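Cytoplasmic protein (Cryptococcus neoformans var. grubii serotype A, PDB 7LPO) probably hydrolyses the beta-glucosidic bond of steryl glucosides, as a sterylglucosidase of glycoside hydrolase family 5. Local coordinates at residues Pro516-Ile522 with Leu566-Trp571; Val37-Leu43 with Tyr96-Val102. All blocks are in the same frame, centred on the assembly; numbering follows the deposited sequence.

Contact 1. Residues Pro516-Ile522 with Leu566-Trp571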
loop_
_atom_site.group_PDB
_atom_site.type_symbol
_atom_site.label_atom_id
_atom_site.label_comp_id
_atom_site.label_asym_id
_atom_site.label_seq_id
_atom_site.Cartn_x
_atom_site.Cartn_y
_atom_site.Cartn_z
ATOM N N PRO A 516 2.299 -17.491 -5.055
ATOM C CA PRO A 516 2.790 -16.889 -3.811
ATOM C C PRO A 516 1.862 -15.790 -3.320
ATOM O O PRO A 516 1.002 -15.286 -4.045
ATOM C CB PRO A 516 4.163 -16.322 -4.191
ATOM C CG PRO A 516 4.489 -16.921 -5.546
ATOM C CD PRO A 516 3.165 -17.195 -6.204
ATOM N N THR A 517 2.046 -15.432 -2.054
ATOM C CA THR A 517 1.393 -14.285 -1.445
ATOM C C THR A 517 2.461 -13.341 -0.907
ATOM O O THR A 517 3.451 -13.784 -0.313
ATOM C CB THR A 517 0.458 -14.696 -0.308
ATOM O OG1 THR A 517 -0.493 -15.658 -0.776
ATOM C CG2 THR A 517 -0.273 -13.468 0.237
ATOM N N LEU A 518 2.260 -12.039 -1.108
ATOM C CA LEU A 518 3.171 -11.030 -0.590
ATOM C C LEU A 518 2.334 -9.918 0.008
ATOM O O LEU A 518 1.442 -9.390 -0.659
ATOM C CB LEU A 518 4.084 -10.507 -1.694
ATOM C CG LEU A 518 5.180 -9.500 -1.352
ATOM C CD1 LEU A 518 6.241 -9.476 -2.449
ATOM C CD2 LEU A 518 4.592 -8.126 -1.180
ATOM N N VAL A 519 2.600 -9.576 1.266
ATOM C CA VAL A 519 1.833 -8.528 1.935
ATOM C C VAL A 519 2.435 -7.200 1.491
ATOM O O VAL A 519 3.462 -6.759 2.014
ATOM C CB VAL A 519 1.841 -8.679 3.456
ATOM C CG1 VAL A 519 1.034 -7.561 4.082
ATOM C CG2 VAL A 519 1.284 -10.047 3.864
ATOM N N GLY A 520 1.795 -6.558 0.511
ATOM C CA GLY A 520 2.400 -5.402 -0.131
ATOM C C GLY A 520 2.552 -4.194 0.766
ATOM O O GLY A 520 3.396 -3.334 0.492
ATOM N N GLU A 521 1.725 -4.082 1.794
ATOM C CA GLU A 521 1.873 -3.044 2.802
ATOM C C GLU A 521 1.535 -3.614 4.170
ATOM O O GLU A 521 0.530 -4.314 4.329
ATOM C CB GLU A 521 0.958 -1.843 2.545
ATOM C CG GLU A 521 1.209 -1.085 1.273
ATOM C CD GLU A 521 0.378 0.201 1.202
ATOM O OE1 GLU A 521 -0.138 0.647 2.258
ATOM O OE2 GLU A 521 0.232 0.747 0.086
ATOM N N ILE A 522 2.361 -3.280 5.157
ATOM C CA ILE A 522 2.099 -3.601 6.557
ATOM C C ILE A 522 2.985 -2.688 7.388
ATOM O O ILE A 522 4.115 -2.385 6.992
ATOM C CB ILE A 522 2.350 -5.100 6.857
ATOM C CG1 ILE A 522 2.095 -5.413 8.337
ATOM C CG2 ILE A 522 3.761 -5.516 6.480
ATOM C CD1 ILE A 522 1.910 -6.887 8.618
ATOM N N LEU A 566 5.599 -15.422 5.263
ATOM C CA LEU A 566 5.146 -14.590 4.161
ATOM C C LEU A 566 6.228 -13.657 3.626
ATOM O O LEU A 566 7.170 -13.272 4.328
ATOM C CB LEU A 566 3.945 -13.747 4.597
ATOM C CG LEU A 566 2.568 -14.404 4.560
ATOM C CD1 LEU A 566 1.585 -13.585 5.393
ATOM C CD2 LEU A 566 2.082 -14.539 3.128
ATOM N N ASN A 567 6.080 -13.314 2.350
ATOM C CA ASN A 567 6.765 -12.179 1.762
ATOM C C ASN A 567 6.039 -10.896 2.162
ATOM O O ASN A 567 4.817 -10.889 2.363
ATOM C CB ASN A 567 6.798 -12.313 0.238
ATOM C CG ASN A 567 7.286 -13.675 -0.226
ATOM O OD1 ASN A 567 8.461 -14.018 -0.087
ATOM N ND2 ASN A 567 6.380 -14.458 -0.785
ATOM N N TYR A 568 6.789 -9.802 2.289
ATOM C CA TYR A 568 6.092 -8.561 2.598
ATOM C C TYR A 568 6.965 -7.340 2.369
ATOM O O TYR A 568 8.189 -7.427 2.272
ATOM C CB TYR A 568 5.575 -8.553 4.043
ATOM C CG TYR A 568 6.632 -8.742 5.119
ATOM C CD1 TYR A 568 7.461 -7.697 5.501
ATOM C CD2 TYR A 568 6.788 -9.956 5.760
ATOM C CE1 TYR A 568 8.411 -7.857 6.486
ATOM C CE2 TYR A 568 7.738 -10.122 6.764
ATOM C CZ TYR A 568 8.543 -9.072 7.114
ATOM O OH TYR A 568 9.487 -9.237 8.098
ATOM N N ALA A 569 6.287 -6.196 2.270
ATOM C CA ALA A 569 6.906 -4.884 2.136
ATOM C C ALA A 569 6.327 -4.001 3.233
ATOM O O ALA A 569 5.126 -3.706 3.231
ATOM C CB ALA A 569 6.653 -4.280 0.751
ATOM N N ILE A 570 7.183 -3.601 4.170
ATOM C CA ILE A 570 6.772 -2.720 5.250
ATOM C C ILE A 570 6.466 -1.325 4.712
ATOM O O ILE A 570 7.221 -0.767 3.905
ATOM C CB ILE A 570 7.876 -2.656 6.319
ATOM C CG1 ILE A 570 8.160 -4.049 6.892
ATOM C CG2 ILE A 570 7.484 -1.665 7.392
ATOM C CD1 ILE A 570 9.396 -4.096 7.789
ATOM N N TRP A 571 5.356 -0.750 5.166
ATOM C CA TRP A 571 5.051 0.662 4.948
ATOM C C TRP A 571 5.506 1.442 6.181
ATOM O O TRP A 571 4.966 1.226 7.271
ATOM C CB TRP A 571 3.550 0.888 4.704
ATOM C CG TRP A 571 3.278 2.311 4.302
ATOM C CD1 TRP A 571 3.072 3.376 5.130
ATOM C CD2 TRP A 571 3.240 2.830 2.965
ATOM N NE1 TRP A 571 2.919 4.529 4.392
ATOM C CE2 TRP A 571 3.018 4.223 3.061
ATOM C CE3 TRP A 571 3.375 2.254 1.701
ATOM C CZ2 TRP A 571 2.912 5.042 1.938
ATOM C CZ3 TRP A 571 3.278 3.065 0.586
ATOM C CH2 TRP A 571 3.049 4.446 0.710
#
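Val-519 and Ala-569 carry the ladder that joins strands 518-522 and 567-570, the neighbouring seventh and eighth parallel strands of the TIM barrel. Val-519 N gives a nearly straight bond to Asn-567 O (2.8 Å, 169° at the hydrogen), and Ala-569 N answers to Val-519 O at 2.9 Å. The chain then turns a corner at Gly-520; beyond it a single good bond is left, Trp-571 N to Ile-522 O at 2.7 Å, the one from Ile-522 N to Ala-569 O being weak. The Asn-567 side-chain amide adds a bond beside the ladder, ND2 to Thr-517 O at 3.0 Å from above the carbonyl plane, while OD1 accepts from Leu-38 N of strand 35-43. CB of Asn-567 meets CG of Leu-518 (3.6 Å), the two side chains crossing at about a right angle. Val-519 CG2 touches Leu-566 CD1, and Leu-501 of helix 490-512 packs against both residues.

Beyond the corner, Glu-521 runs alongside Trp-571 and points the same way. Its carboxylate lies 25° from the indole plane, with OE1 3.7 Å above one face toward the rim. CG of Trp-571 is anti to its backbone N (chi1 -172°), which turns the ring to the carboxylate. Further out, Tyr-454 OH bonds OE1, and Arg-100 forms a salt bridge with OE2. A bound Tris, probably from the crystallisation liquor, places its amine on OE1, which would suit a site that binds polar groups. Glu-521 ends the seventh barrel strand, where family 5 retaining glycosidases carry the catalytic nucleophile, so it is probably that residue.

Contact 2. Residues Val37-Leu43 with Tyr96-Val102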
loop_
_atom_site.group_PDB
_atom_site.type_symbol
_atom_site.label_atom_id
_atom_site.label_comp_id
_atom_site.label_asym_id
_atom_site.label_seq_id
_atom_site.Cartn_x
_atom_site.Cartn_y
_atom_site.Cartn_z
ATOM N N VAL A 37 12.150 -16.080 -0.043
ATOM C CA VAL A 37 11.324 -15.183 0.756
ATOM C C VAL A 37 11.803 -13.764 0.495
ATOM O O VAL A 37 12.987 -13.457 0.692
ATOM C CB VAL A 37 11.382 -15.510 2.255
ATOM C CG1 VAL A 37 10.607 -14.446 3.061
ATOM C CG2 VAL A 37 10.826 -16.903 2.529
ATOM N N LEU A 38 10.889 -12.903 0.043
ATOM C CA LEU A 38 11.208 -11.525 -0.301
ATOM C C LEU A 38 10.638 -10.604 0.766
ATOM O O LEU A 38 9.424 -10.591 1.001
ATOM C CB LEU A 38 10.656 -11.151 -1.676
ATOM C CG LEU A 38 11.221 -11.951 -2.849
ATOM C CD1 LEU A 38 10.454 -11.562 -4.117
ATOM C CD2 LEU A 38 12.715 -11.721 -3.023
ATOM N N ARG A 39 11.513 -9.818 1.385
ATOM C CA ARG A 39 11.132 -8.929 2.466
ATOM C C ARG A 39 11.840 -7.601 2.295
ATOM O O ARG A 39 13.035 -7.552 1.986
ATOM C CB ARG A 39 11.464 -9.544 3.828
ATOM C CG ARG A 39 10.444 -10.592 4.225
ATOM C CD ARG A 39 10.784 -11.291 5.540
ATOM N NE ARG A 39 9.744 -12.269 5.823
ATOM C CZ ARG A 39 9.613 -12.943 6.957
ATOM N NH1 ARG A 39 10.469 -12.754 7.951
ATOM N NH2 ARG A 39 8.604 -13.804 7.088
ATOM N N GLY A 40 11.093 -6.527 2.509
ATOM C CA GLY A 40 11.646 -5.211 2.335
ATOM C C GLY A 40 10.681 -4.127 2.752
ATOM O O GLY A 40 9.914 -4.312 3.702
ATOM N N VAL A 41 10.710 -2.998 2.039
ATOM C CA VAL A 41 9.971 -1.803 2.424
ATOM C C VAL A 41 9.349 -1.174 1.188
ATOM O O VAL A 41 9.771 -1.416 0.054
ATOM C CB VAL A 41 10.879 -0.775 3.132
ATOM C CG1 VAL A 41 11.580 -1.420 4.297
ATOM C CG2 VAL A 41 11.929 -0.222 2.141
ATOM N N ASN A 42 8.317 -0.369 1.429
ATOM C CA ASN A 42 7.804 0.539 0.414
ATOM C C ASN A 42 8.697 1.771 0.371
ATOM O O ASN A 42 8.962 2.389 1.406
ATOM C CB ASN A 42 6.368 0.946 0.728
ATOM C CG ASN A 42 5.376 -0.162 0.447
ATOM O OD1 ASN A 42 4.678 -0.147 -0.572
ATOM N ND2 ASN A 42 5.321 -1.143 1.340
ATOM N N LEU A 43 9.144 2.129 -0.830
ATOM C CA LEU A 43 10.042 3.257 -1.066
ATOM C C LEU A 43 9.458 4.058 -2.227
ATOM O O LEU A 43 9.639 3.676 -3.389
ATOM C CB LEU A 43 11.447 2.754 -1.377
ATOM C CG LEU A 43 12.571 3.771 -1.569
ATOM C CD1 LEU A 43 13.165 4.172 -0.239
ATOM C CD2 LEU A 43 13.644 3.181 -2.490
ATOM N N TYR A 96 17.016 -6.585 4.004
ATOM C CA TYR A 96 15.963 -6.482 3.004
ATOM C C TYR A 96 16.500 -6.759 1.606
ATOM O O TYR A 96 17.631 -6.397 1.275
ATOM C CB TYR A 96 15.325 -5.100 3.065
ATOM C CG TYR A 96 14.635 -4.838 4.389
ATOM C CD1 TYR A 96 14.007 -5.866 5.081
ATOM C CD2 TYR A 96 14.604 -3.567 4.940
ATOM C CE1 TYR A 96 13.381 -5.640 6.283
ATOM C CE2 TYR A 96 13.972 -3.334 6.146
ATOM C CZ TYR A 96 13.370 -4.372 6.813
ATOM O OH TYR A 96 12.750 -4.146 8.018
ATOM N N ASN A 97 15.687 -7.443 0.798
ATOM C CA ASN A 97 16.014 -7.712 -0.598
ATOM C C ASN A 97 14.889 -7.293 -1.538
ATOM O O ASN A 97 14.897 -7.684 -2.714
ATOM C CB ASN A 97 16.330 -9.196 -0.799
ATOM C CG ASN A 97 15.222 -10.106 -0.281
ATOM O OD1 ASN A 97 14.154 -9.637 0.118
ATOM N ND2 ASN A 97 15.471 -11.413 -0.286
ATOM N N LEU A 98 13.926 -6.511 -1.057
ATOM C CA LEU A 98 12.731 -6.187 -1.820
ATOM C C LEU A 98 12.361 -4.731 -1.601
ATOM O O LEU A 98 12.499 -4.197 -0.496
ATOM C CB LEU A 98 11.556 -7.084 -1.409
ATOM C CG LEU A 98 10.176 -6.780 -1.993
ATOM C CD1 LEU A 98 10.089 -7.273 -3.416
ATOM C CD2 LEU A 98 9.096 -7.425 -1.131
ATOM N N LEU A 99 11.894 -4.096 -2.667
ATOM C CA LEU A 99 11.395 -2.730 -2.620
ATOM C C LEU A 99 10.109 -2.688 -3.424
ATOM O O LEU A 99 10.084 -3.172 -4.556
ATOM C CB LEU A 99 12.402 -1.731 -3.198
ATOM C CG LEU A 99 13.763 -1.636 -2.521
ATOM C CD1 LEU A 99 14.702 -0.832 -3.400
ATOM C CD2 LEU A 99 13.651 -1.023 -1.147
ATOM N N ARG A 100 9.043 -2.163 -2.820
ATOM C CA ARG A 100 7.827 -1.810 -3.541
ATOM C C ARG A 100 7.981 -0.345 -3.920
ATOM O O ARG A 100 8.032 0.525 -3.043
ATOM C CB ARG A 100 6.592 -2.050 -2.682
ATOM C CG ARG A 100 5.283 -1.769 -3.409
ATOM C CD ARG A 100 4.147 -2.402 -2.660
ATOM N NE ARG A 100 2.834 -2.101 -3.218
ATOM C CZ ARG A 100 2.017 -1.162 -2.751
ATOM N NH1 ARG A 100 2.380 -0.391 -1.727
ATOM N NH2 ARG A 100 0.829 -0.996 -3.311
ATOM N N TYR A 101 8.116 -0.076 -5.217
ATOM C CA TYR A 101 8.508 1.249 -5.680
ATOM C C TYR A 101 7.273 2.087 -5.979
ATOM O O TYR A 101 6.482 1.741 -6.858
ATOM C CB TYR A 101 9.405 1.160 -6.915
ATOM C CG TYR A 101 9.939 2.517 -7.280
ATOM C CD1 TYR A 101 9.189 3.393 -8.056
ATOM C CD2 TYR A 101 11.171 2.954 -6.797
ATOM C CE1 TYR A 101 9.663 4.661 -8.366
ATOM C CE2 TYR A 101 11.653 4.221 -7.109
ATOM C CZ TYR A 101 10.893 5.064 -7.895
ATOM O OH TYR A 101 11.360 6.328 -8.196
ATOM N N VAL A 102 7.148 3.209 -5.285
ATOM C CA VAL A 102 5.952 4.044 -5.331
ATOM C C VAL A 102 6.125 5.142 -6.374
ATOM O O VAL A 102 7.105 5.895 -6.340
ATOM C CB VAL A 102 5.669 4.650 -3.945
ATOM C CG1 VAL A 102 4.489 5.597 -4.005
ATOM C CG2 VAL A 102 5.436 3.560 -2.909
HETATM O O HOH W 1 9.081 6.129 -4.704
#
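Gly-40 C lies over one face of the Tyr-96 ring, and Gly-40 CA is 3.6 Å from Tyr-96 CG. Val-41 CG1 approaches the same ring obliquely, 3.6 Å from CE2, and the two side chains cross at about a right angle. The Arg-100 guanidinium is met at its edge by Asn-42: OD1 lies close to the guanidinium plane and takes a bond from NH1 at 2.6 Å, while the amide itself is turned 75° from that plane. A chi1 of -177° swings the Arg-100 chain away from the backbone N, and, extended to NE, it runs beside Asn-42 in the same direction. Water 1 sits over one face of the Tyr-101 ring, toward the rim, and donates to both Leu-43 O and Val-102 O.

Strands 39-43 and 98-102 have a closest approach of 4.7 Å between axes and an angle of 13°, the pairing of neighbouring parallel strands in the TIM barrel of family 5 hydrolases. Arg-100 N to Val-41 O and Leu-43 N to Arg-100 O (3.0 Å) build its regular part. Before the regular pairing, the Asn-97 side chain takes the place of a backbone acceptor: OD1 accepts from Arg-39 N at 2.9 Å, in the carbonyl plane. The backbone N of Asn-97 bonds Arg-39 O. Val-41 CG2 packs alongside Leu-99 CD2 (3.8 Å) on the face shared with Leu-43 and Tyr-101. Asp-267 forms a salt bridge with Arg-100 NE, and Asn-270 accepts from NH2.

Overall arrangement
Both contacts are buried, with centres about 8 Å apart, and each pairs parallel strands of the barrel wall. Strand 35-43, in contact 2, is also the neighbour of strand 567-570 in contact 1, so the four segments form a continuous run: 518-522, 567-570, 35-43, 98-104. Ile-570 O to Asn-42 N, at 2.7 Å a probable hydrogen bond, helps join the two. Contact 1 is interrupted by a corner, whereas the ladder of contact 2 continues to Val-102. The charged ends of Glu-521 and Arg-100 gather at the probable active site; by contrast, Val-519 and Leu-566 of contact 1 pack on helix 490-512, and Ile-522, Tyr-568 and Ile-570 on helix 547-559.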